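Local coordinates for hypothetical protein (Bacteroides ovatus, PDB 4EPS), which is probably a component of the tip of fimbriae, the cell-surface filaments that mediate adhesion and biofilm formation, at residues T34-T39 against K215-L220. Numbering follows the deposited sequence. Where two conformers were deposited one is given.
Sequences TGFVTT and KDEYRL
Phe36 reaches from the loop before strand 45-52 onto a salt-bridge network of Lys215, Glu217 and Arg219 in the fimbrillin-like, transthyretin-clan part of the chain. Glu217 and Arg219 stand on strand 217-222, and Lys215 on the turn before it, where Asp216 and Glu217 face Asp212 in a G1 beta bulge. No hydrogen bond joins the two segments. The ring points its CE1-CZ side at the charges. Glu217 OE2 lies at the ring edge, close to the ring plane, 3.4 Å from Phe36 CE1. Ring and carboxylate planes are 53° apart. Lys215 NZ and Arg219 NH1 approach the same CE1 obliquely. The chain of Arg219 bends at CG-CD (chi3 -76°), and one face of its guanidinium takes Phe36 CD1, offset towards the rim. CD of Arg219 also touches the ring, 3.5 Å from Phe36 CE1. Two donors grip Glu217 OE2. Arg219 NH1 meets the anti lone pair at 2.9 Å from OE2, nearly in the guanidinium plane, although the bond is bent. The same NH1 makes a salt bridge with Asp212, and Glu217 OE1 makes one with Arg254. A leucine in place of Arg219 would probably leave Glu217 OE2 with one donor fewer, Asp212 without this cation, and CD1 of Phe36 without its flat neighbour. Beyond the network, Phe36 meets Tyr252 edge-to-face and touches Val163. The second donor, Lys215 NZ, sits 2.8 Å from Glu217 OE2, on the syn side and 33° out of the carboxylate plane.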
loop_
_atom_site.group_PDB
_atom_site.type_symbol
_atom_site.label_atom_id
_atom_site.label_comp_id
_atom_site.label_asym_id
_atom_site.label_seq_id
_atom_site.Cartn_x
_atom_site.Cartn_y
_atom_site.Cartn_z
ATOM N N THR A 34 12.125 -27.119 19.774
ATOM C CA THR A 34 13.173 -28.119 19.532
ATOM C C THR A 34 14.564 -27.589 19.960
ATOM O O THR A 34 15.415 -28.368 20.401
ATOM C CB THR A 34 13.173 -28.492 18.024
ATOM O OG1 THR A 34 11.829 -28.559 17.537
ATOM C CG2 THR A 34 13.887 -29.802 17.733
ATOM N N GLY A 35 14.776 -26.282 19.809
ATOM C CA GLY A 35 16.055 -25.653 20.096
ATOM C C GLY A 35 17.008 -25.882 18.940
ATOM O O GLY A 35 16.562 -26.130 17.820
ATOM N N PHE A 36 18.321 -25.812 19.189
ATOM C CA PHE A 36 19.335 -25.999 18.150
ATOM C C PHE A 36 19.829 -27.408 18.204
ATOM O O PHE A 36 20.571 -27.783 19.128
ATOM C CB PHE A 36 20.497 -25.009 18.309
ATOM C CG PHE A 36 20.088 -23.574 18.154
ATOM C CD1 PHE A 36 20.065 -22.970 16.898
ATOM C CD2 PHE A 36 19.699 -22.820 19.259
ATOM C CE1 PHE A 36 19.658 -21.629 16.751
ATOM C CE2 PHE A 36 19.312 -21.475 19.111
ATOM C CZ PHE A 36 19.286 -20.895 17.857
ATOM N N VAL A 37 19.404 -28.199 17.212
ATOM C CA VAL A 37 19.740 -29.614 17.122
ATOM C C VAL A 37 20.740 -29.803 16.009
ATOM O O VAL A 37 20.490 -29.432 14.858
ATOM C CB VAL A 37 18.479 -30.496 16.910
ATOM C CG1 VAL A 37 18.858 -31.961 16.698
ATOM C CG2 VAL A 37 17.509 -30.370 18.083
ATOM N N THR A 38 21.854 -30.421 16.354
ATOM C CA THR A 38 22.916 -30.723 15.419
ATOM C C THR A 38 22.540 -31.932 14.586
ATOM O O THR A 38 22.108 -32.957 15.114
ATOM C CB THR A 38 24.215 -30.973 16.226
ATOM O OG1 THR A 38 24.604 -29.757 16.884
ATOM C CG2 THR A 38 25.344 -31.527 15.381
ATOM N N THR A 39 22.682 -31.855 13.272
ATOM C CA THR A 39 22.308 -33.016 12.456
ATOM C C THR A 39 23.530 -33.903 12.094
ATOM O O THR A 39 23.349 -35.076 11.758
ATOM C CB THR A 39 21.535 -32.557 11.199
ATOM O OG1 THR A 39 21.084 -33.713 10.490
ATOM C CG2 THR A 39 22.363 -31.638 10.277
ATOM N N LYS A 215 18.697 -17.874 9.046
ATOM C CA LYS A 215 17.868 -17.306 10.121
ATOM C C LYS A 215 18.173 -15.824 10.387
ATOM O O LYS A 215 17.416 -15.184 11.120
ATOM C CB LYS A 215 18.065 -18.091 11.432
ATOM C CG LYS A 215 17.541 -19.520 11.402
ATOM C CD LYS A 215 17.738 -20.235 12.744
ATOM C CE LYS A 215 16.650 -19.930 13.742
ATOM N NZ LYS A 215 17.084 -20.199 15.138
ATOM N N ASP A 216 19.289 -15.286 9.821
ATOM C CA ASP A 216 19.780 -13.912 10.031
ATOM C C ASP A 216 20.031 -13.670 11.542
ATOM O O ASP A 216 19.450 -12.759 12.155
ATOM C CB ASP A 216 18.845 -12.826 9.443
ATOM C CG ASP A 216 19.378 -11.414 9.640
ATOM O OD1 ASP A 216 20.624 -11.236 9.632
ATOM O OD2 ASP A 216 18.562 -10.499 9.886
ATOM N N GLU A 217 20.906 -14.485 12.132
ATOM C CA GLU A 217 21.201 -14.323 13.554
ATOM C C GLU A 217 22.630 -14.777 13.789
ATOM O O GLU A 217 23.184 -15.543 12.974
ATOM C CB GLU A 217 20.170 -15.080 14.449
ATOM C CG GLU A 217 20.263 -16.584 14.396
ATOM C CD GLU A 217 19.209 -17.368 15.157
ATOM O OE1 GLU A 217 18.175 -16.788 15.559
ATOM O OE2 GLU A 217 19.418 -18.589 15.327
ATOM N N TYR A 218 23.232 -14.285 14.882
ATOM C CA TYR A 218 24.611 -14.617 15.245
ATOM C C TYR A 218 24.605 -15.542 16.429
ATOM O O TYR A 218 23.803 -15.331 17.346
ATOM C CB TYR A 218 25.421 -13.360 15.596
ATOM C CG TYR A 218 25.564 -12.394 14.440
ATOM C CD1 TYR A 218 24.541 -11.502 14.123
ATOM C CD2 TYR A 218 26.703 -12.400 13.633
ATOM C CE1 TYR A 218 24.673 -10.596 13.065
ATOM C CE2 TYR A 218 26.841 -11.501 12.569
ATOM C CZ TYR A 218 25.822 -10.604 12.294
ATOM O OH TYR A 218 25.921 -9.733 11.238
ATOM N N ARG A 219 25.486 -16.545 16.420
ATOM C CA ARG A 219 25.588 -17.547 17.499
ATOM C C ARG A 219 27.006 -17.631 17.987
ATOM O O ARG A 219 27.944 -17.572 17.196
ATOM C CB ARG A 219 25.080 -18.927 17.020
ATOM C CG ARG A 219 23.599 -18.868 16.634
ATOM C CD ARG A 219 22.891 -20.206 16.652
ATOM N NE ARG A 219 23.215 -21.043 15.496
ATOM C CZ ARG A 219 22.530 -21.074 14.355
ATOM N NH1 ARG A 219 21.470 -20.279 14.179
ATOM N NH2 ARG A 219 22.905 -21.879 13.375
ATOM N N LEU A 220 27.179 -17.736 19.304
ATOM C CA LEU A 220 28.502 -17.804 19.891
ATOM C C LEU A 220 28.488 -18.731 21.082
ATOM O O LEU A 220 27.762 -18.463 22.039
ATOM C CB LEU A 220 28.950 -16.387 20.331
ATOM C CG LEU A 220 30.343 -16.280 20.948
ATOM C CD1 LEU A 220 31.423 -16.376 19.849
ATOM C CD2 LEU A 220 30.491 -14.956 21.658
#